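Local coordinates for aromatic amino acid beta-eliminating lyase/threonine aldolase (Exiguobacterium sibiricum, PDB 3LWS), which belongs to the beta-eliminating lyase family of pyridoxal phosphate-dependent enzymes and carries its cofactor as a lysine adduct, at residues K304-F316 with T344-F356. Residues are numbered along the deposited sequence; the frame is centred on the assembly and turned at random.
Sequences KLEQVQEETGLGF and TRDAGFARLRQAF
Helices 304-312 and 344-355 pack as an antiparallel pair, their axes 9.5 Å apart at closest approach and their directions 153° apart, with Val308 and Thr312 against Arg351, Leu352 and Ala355. Val308 sets its CG2 3.7 Å from Ala355 CB. Arg351 is a knob among Gln307, Val308, Glu311 and Thr312: its chain bends at chi2 (60°), passes over Thr312 CG2 and turns NE onto Glu311. That salt bridge, Arg351 NE to Glu311 OE1, is 2.8 Å long and nearly straight; the oxygen lies in the guanidinium plane but is itself met from above the carboxylate plane. The pair accompanies the four-stranded antiparallel sheet of the C-terminal part, consistent with the small domain of fold-type I pyridoxal phosphate enzymes. Beyond Gly313 comes the short strand 314-315, parallel to strand 14-15; Leu314 in it and Phe316 just after it turn back to helix 342-355. There Gly348, lacking a side chain, lets Leu314 CD2 come within 3.9 Å of its CA and admits the Phe316 edge. Phe316 points CE2 over the centre of the Phe349 ring in a T-shaped stack, planes at 83°, while Leu352 CD2 makes a CH-pi contact with one Phe316 face. At the far end, Lys304 lays CD over a face of Phe356.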
loop_
_atom_site.group_PDB
_atom_site.type_symbol
_atom_site.label_atom_id
_atom_site.label_comp_id
_atom_site.label_asym_id
_atom_site.label_seq_id
_atom_site.Cartn_x
_atom_site.Cartn_y
_atom_site.Cartn_z
ATOM N N LYS A 304 39.653 1.172 -0.176
ATOM C CA LYS A 304 40.102 2.399 0.494
ATOM C C LYS A 304 39.040 2.853 1.503
ATOM O O LYS A 304 39.338 3.095 2.681
ATOM C CB LYS A 304 40.374 3.518 -0.506
ATOM C CG LYS A 304 41.529 3.252 -1.433
ATOM C CD LYS A 304 41.815 4.435 -2.349
ATOM C CE LYS A 304 42.966 4.114 -3.315
ATOM N NZ LYS A 304 42.987 5.036 -4.488
ATOM N N LEU A 305 37.803 2.930 1.017
ATOM C CA LEU A 305 36.661 3.328 1.818
ATOM C C LEU A 305 36.416 2.372 2.967
ATOM O O LEU A 305 36.124 2.818 4.075
ATOM C CB LEU A 305 35.398 3.441 0.942
ATOM C CG LEU A 305 35.408 4.594 -0.065
ATOM C CD1 LEU A 305 34.265 4.416 -1.051
ATOM C CD2 LEU A 305 35.343 5.995 0.630
ATOM N N GLU A 306 36.514 1.066 2.685
ATOM C CA GLU A 306 36.380 0.026 3.678
ATOM C C GLU A 306 37.305 0.327 4.864
ATOM O O GLU A 306 36.867 0.392 5.980
ATOM C CB GLU A 306 36.755 -1.350 3.082
ATOM C CG GLU A 306 36.812 -2.496 4.124
ATOM C CD GLU A 306 37.366 -3.819 3.591
ATOM O OE1 GLU A 306 38.520 -3.849 3.079
ATOM O OE2 GLU A 306 36.659 -4.832 3.717
ATOM N N GLN A 307 38.591 0.501 4.582
ATOM C CA GLN A 307 39.585 0.740 5.612
ATOM C C GLN A 307 39.217 2.001 6.410
ATOM O O GLN A 307 39.026 1.934 7.624
ATOM C CB GLN A 307 40.970 0.853 4.980
ATOM C CG GLN A 307 42.089 0.945 6.008
ATOM C CD GLN A 307 43.497 0.962 5.409
ATOM O OE1 GLN A 307 43.706 1.334 4.251
ATOM N NE2 GLN A 307 44.473 0.583 6.214
ATOM N N VAL A 308 39.030 3.109 5.699
ATOM C CA VAL A 308 38.605 4.384 6.308
ATOM C C VAL A 308 37.441 4.193 7.255
ATOM O O VAL A 308 37.495 4.639 8.413
ATOM C CB VAL A 308 38.220 5.433 5.220
ATOM C CG1 VAL A 308 37.473 6.612 5.818
ATOM C CG2 VAL A 308 39.453 5.915 4.457
ATOM N N GLN A 309 36.414 3.488 6.785
ATOM C CA GLN A 309 35.184 3.316 7.532
ATOM C C GLN A 309 35.342 2.382 8.720
ATOM O O GLN A 309 34.859 2.702 9.815
ATOM C CB GLN A 309 34.001 2.925 6.601
ATOM C CG GLN A 309 33.686 4.076 5.643
ATOM C CD GLN A 309 32.566 3.868 4.644
ATOM O OE1 GLN A 309 32.016 4.854 4.171
ATOM N NE2 GLN A 309 32.222 2.618 4.320
ATOM N N GLU A 310 36.042 1.258 8.527
ATOM C CA GLU A 310 36.318 0.308 9.615
ATOM C C GLU A 310 36.961 1.022 10.778
ATOM O O GLU A 310 36.491 0.908 11.899
ATOM C CB GLU A 310 37.247 -0.832 9.149
ATOM C CG GLU A 310 36.541 -1.923 8.362
ATOM C CD GLU A 310 37.511 -2.914 7.695
ATOM O OE1 GLU A 310 38.758 -2.742 7.808
ATOM O OE2 GLU A 310 37.009 -3.867 7.058
ATOM N N GLU A 311 38.003 1.793 10.476
ATOM C CA GLU A 311 38.838 2.419 11.485
ATOM C C GLU A 311 38.137 3.544 12.217
ATOM O O GLU A 311 38.165 3.566 13.456
ATOM C CB GLU A 311 40.120 2.964 10.866
ATOM C CG GLU A 311 41.086 1.872 10.429
ATOM C CD GLU A 311 42.260 2.417 9.671
ATOM O OE1 GLU A 311 42.589 3.613 9.860
ATOM O OE2 GLU A 311 42.853 1.666 8.872
ATOM N N THR A 312 37.545 4.482 11.469
ATOM C CA THR A 312 36.897 5.661 12.078
ATOM C C THR A 312 35.515 5.359 12.672
ATOM O O THR A 312 35.101 5.992 13.637
ATOM C CB THR A 312 36.772 6.823 11.090
ATOM O OG1 THR A 312 35.872 6.484 10.024
ATOM C CG2 THR A 312 38.132 7.187 10.529
ATOM N N GLY A 313 34.784 4.400 12.105
ATOM C CA GLY A 313 33.402 4.165 12.545
ATOM C C GLY A 313 32.424 5.251 12.050
ATOM O O GLY A 313 31.271 5.326 12.526
ATOM N N LEU A 314 32.893 6.066 11.102
ATOM C CA LEU A 314 32.102 7.070 10.357
ATOM C C LEU A 314 31.780 6.654 8.888
ATOM O O LEU A 314 32.698 6.474 8.077
ATOM C CB LEU A 314 32.924 8.377 10.294
ATOM C CG LEU A 314 32.325 9.609 9.607
ATOM C CD1 LEU A 314 30.878 9.793 9.991
ATOM C CD2 LEU A 314 33.158 10.907 9.941
ATOM N N GLY A 315 30.492 6.528 8.561
ATOM C CA GLY A 315 30.021 6.175 7.196
ATOM C C GLY A 315 30.012 7.328 6.194
ATOM O O GLY A 315 29.208 8.255 6.312
ATOM N N PHE A 316 30.935 7.297 5.234
ATOM C CA PHE A 316 30.952 8.269 4.103
ATOM C C PHE A 316 30.150 7.754 2.900
ATOM O O PHE A 316 29.426 8.519 2.264
ATOM C CB PHE A 316 32.366 8.571 3.622
ATOM C CG PHE A 316 33.235 9.248 4.649
ATOM C CD1 PHE A 316 33.909 8.499 5.611
ATOM C CD2 PHE A 316 33.352 10.620 4.663
ATOM C CE1 PHE A 316 34.702 9.113 6.566
ATOM C CE2 PHE A 316 34.129 11.251 5.611
ATOM C CZ PHE A 316 34.807 10.500 6.568
ATOM N N THR A 344 34.732 14.401 15.595
ATOM C CA THR A 344 34.344 13.220 14.814
ATOM C C THR A 344 34.380 13.518 13.297
ATOM O O THR A 344 34.841 12.677 12.526
ATOM C CB THR A 344 32.992 12.663 15.272
ATOM O OG1 THR A 344 33.106 12.289 16.637
ATOM C CG2 THR A 344 32.557 11.418 14.485
ATOM N N ARG A 345 33.955 14.700 12.851
ATOM C CA ARG A 345 34.062 15.025 11.412
ATOM C C ARG A 345 35.494 15.193 11.012
ATOM O O ARG A 345 35.947 14.616 10.014
ATOM C CB ARG A 345 33.304 16.291 11.045
ATOM C CG ARG A 345 31.829 16.179 11.193
ATOM C CD ARG A 345 31.172 17.543 11.117
ATOM N NE ARG A 345 29.729 17.444 11.330
ATOM C CZ ARG A 345 28.911 18.483 11.505
ATOM N NH1 ARG A 345 29.376 19.736 11.492
ATOM N NH2 ARG A 345 27.615 18.270 11.693
ATOM N N ASP A 346 36.229 15.972 11.801
ATOM C CA ASP A 346 37.628 16.274 11.499
ATOM C C ASP A 346 38.510 15.031 11.431
ATOM O O ASP A 346 39.336 14.910 10.528
ATOM C CB ASP A 346 38.211 17.257 12.533
ATOM C CG ASP A 346 37.563 18.650 12.471
ATOM O OD1 ASP A 346 36.639 18.869 11.654
ATOM O OD2 ASP A 346 37.982 19.525 13.262
ATOM N N ALA A 347 38.345 14.113 12.375
ATOM C CA ALA A 347 39.118 12.828 12.369
ATOM C C ALA A 347 38.764 11.885 11.177
ATOM O O ALA A 347 39.646 11.253 10.549
ATOM C CB ALA A 347 38.927 12.104 13.723
ATOM N N GLY A 348 37.480 11.791 10.847
ATOM C CA GLY A 348 37.053 11.003 9.674
ATOM C C GLY A 348 37.677 11.536 8.410
ATOM O O GLY A 348 38.356 10.817 7.668
ATOM N N PHE A 349 37.497 12.837 8.199
ATOM C CA PHE A 349 37.952 13.476 6.996
ATOM C C PHE A 349 39.468 13.474 6.842
ATOM O O PHE A 349 39.965 13.425 5.717
ATOM C CB PHE A 349 37.355 14.890 6.846
ATOM C CG PHE A 349 36.031 14.900 6.109
ATOM C CD1 PHE A 349 35.996 14.654 4.751
ATOM C CD2 PHE A 349 34.833 15.123 6.778
ATOM C CE1 PHE A 349 34.809 14.645 4.048
ATOM C CE2 PHE A 349 33.632 15.102 6.078
ATOM C CZ PHE A 349 33.623 14.863 4.721
ATOM N N ALA A 350 40.221 13.530 7.941
ATOM C CA ALA A 350 41.692 13.403 7.831
ATOM C C ALA A 350 42.052 11.974 7.381
ATOM O O ALA A 350 42.905 11.767 6.495
ATOM C CB ALA A 350 42.376 13.746 9.167
ATOM N N ARG A 351 41.368 10.995 7.972
ATOM C CA ARG A 351 41.577 9.607 7.583
ATOM C C ARG A 351 41.172 9.336 6.139
ATOM O O ARG A 351 41.864 8.587 5.431
ATOM C CB ARG A 351 40.850 8.645 8.512
ATOM C CG ARG A 351 41.207 7.162 8.239
ATOM C CD ARG A 351 42.725 6.838 8.412
ATOM N NE ARG A 351 43.043 5.509 7.873
ATOM C CZ ARG A 351 43.396 5.250 6.610
ATOM N NH1 ARG A 351 43.522 6.222 5.703
ATOM N NH2 ARG A 351 43.635 3.995 6.245
ATOM N N LEU A 352 40.072 9.945 5.707
ATOM C CA LEU A 352 39.641 9.872 4.323
ATOM C C LEU A 352 40.666 10.583 3.441
ATOM O O LEU A 352 41.045 10.065 2.397
ATOM C CB LEU A 352 38.226 10.451 4.147
ATOM C CG LEU A 352 37.686 10.463 2.709
ATOM C CD1 LEU A 352 37.532 9.025 2.166
ATOM C CD2 LEU A 352 36.385 11.246 2.636
ATOM N N ARG A 353 41.148 11.752 3.876
ATOM C CA ARG A 353 42.217 12.467 3.158
ATOM C C ARG A 353 43.484 11.619 2.980
ATOM O O ARG A 353 44.106 11.661 1.925
ATOM C CB ARG A 353 42.573 13.801 3.849
ATOM C CG ARG A 353 41.988 15.027 3.166
ATOM C CD ARG A 353 42.433 16.368 3.778
ATOM N NE ARG A 353 41.471 16.840 4.763
ATOM C CZ ARG A 353 41.585 16.750 6.085
ATOM N NH1 ARG A 353 42.664 16.267 6.676
ATOM N NH2 ARG A 353 40.601 17.191 6.833
ATOM N N GLN A 354 43.843 10.851 4.006
ATOM C CA GLN A 354 44.970 9.901 3.904
ATOM C C GLN A 354 44.758 8.820 2.815
ATOM O O GLN A 354 45.714 8.369 2.234
ATOM C CB GLN A 354 45.234 9.191 5.245
ATOM C CG GLN A 354 46.131 9.917 6.227
ATOM C CD GLN A 354 46.466 9.048 7.460
ATOM O OE1 GLN A 354 46.126 7.856 7.531
ATOM N NE2 GLN A 354 47.142 9.650 8.425
ATOM N N ALA A 355 43.514 8.398 2.578
ATOM C CA ALA A 355 43.204 7.414 1.526
ATOM C C ALA A 355 43.259 7.956 0.102
ATOM O O ALA A 355 43.513 7.190 -0.819
ATOM C CB ALA A 355 41.849 6.778 1.770
ATOM N N PHE A 356 43.028 9.251 -0.091
ATOM C CA PHE A 356 42.899 9.832 -1.436
ATOM C C PHE A 356 43.870 10.979 -1.742
ATOM O O PHE A 356 45.047 10.949 -1.372
ATOM C CB PHE A 356 41.461 10.323 -1.623
ATOM C CG PHE A 356 40.465 9.211 -1.706
ATOM C CD1 PHE A 356 39.864 8.700 -0.560
ATOM C CD2 PHE A 356 40.158 8.644 -2.923
ATOM C CE1 PHE A 356 38.944 7.651 -0.634
ATOM C CE2 PHE A 356 39.256 7.597 -3.008
ATOM C CZ PHE A 356 38.657 7.094 -1.873
#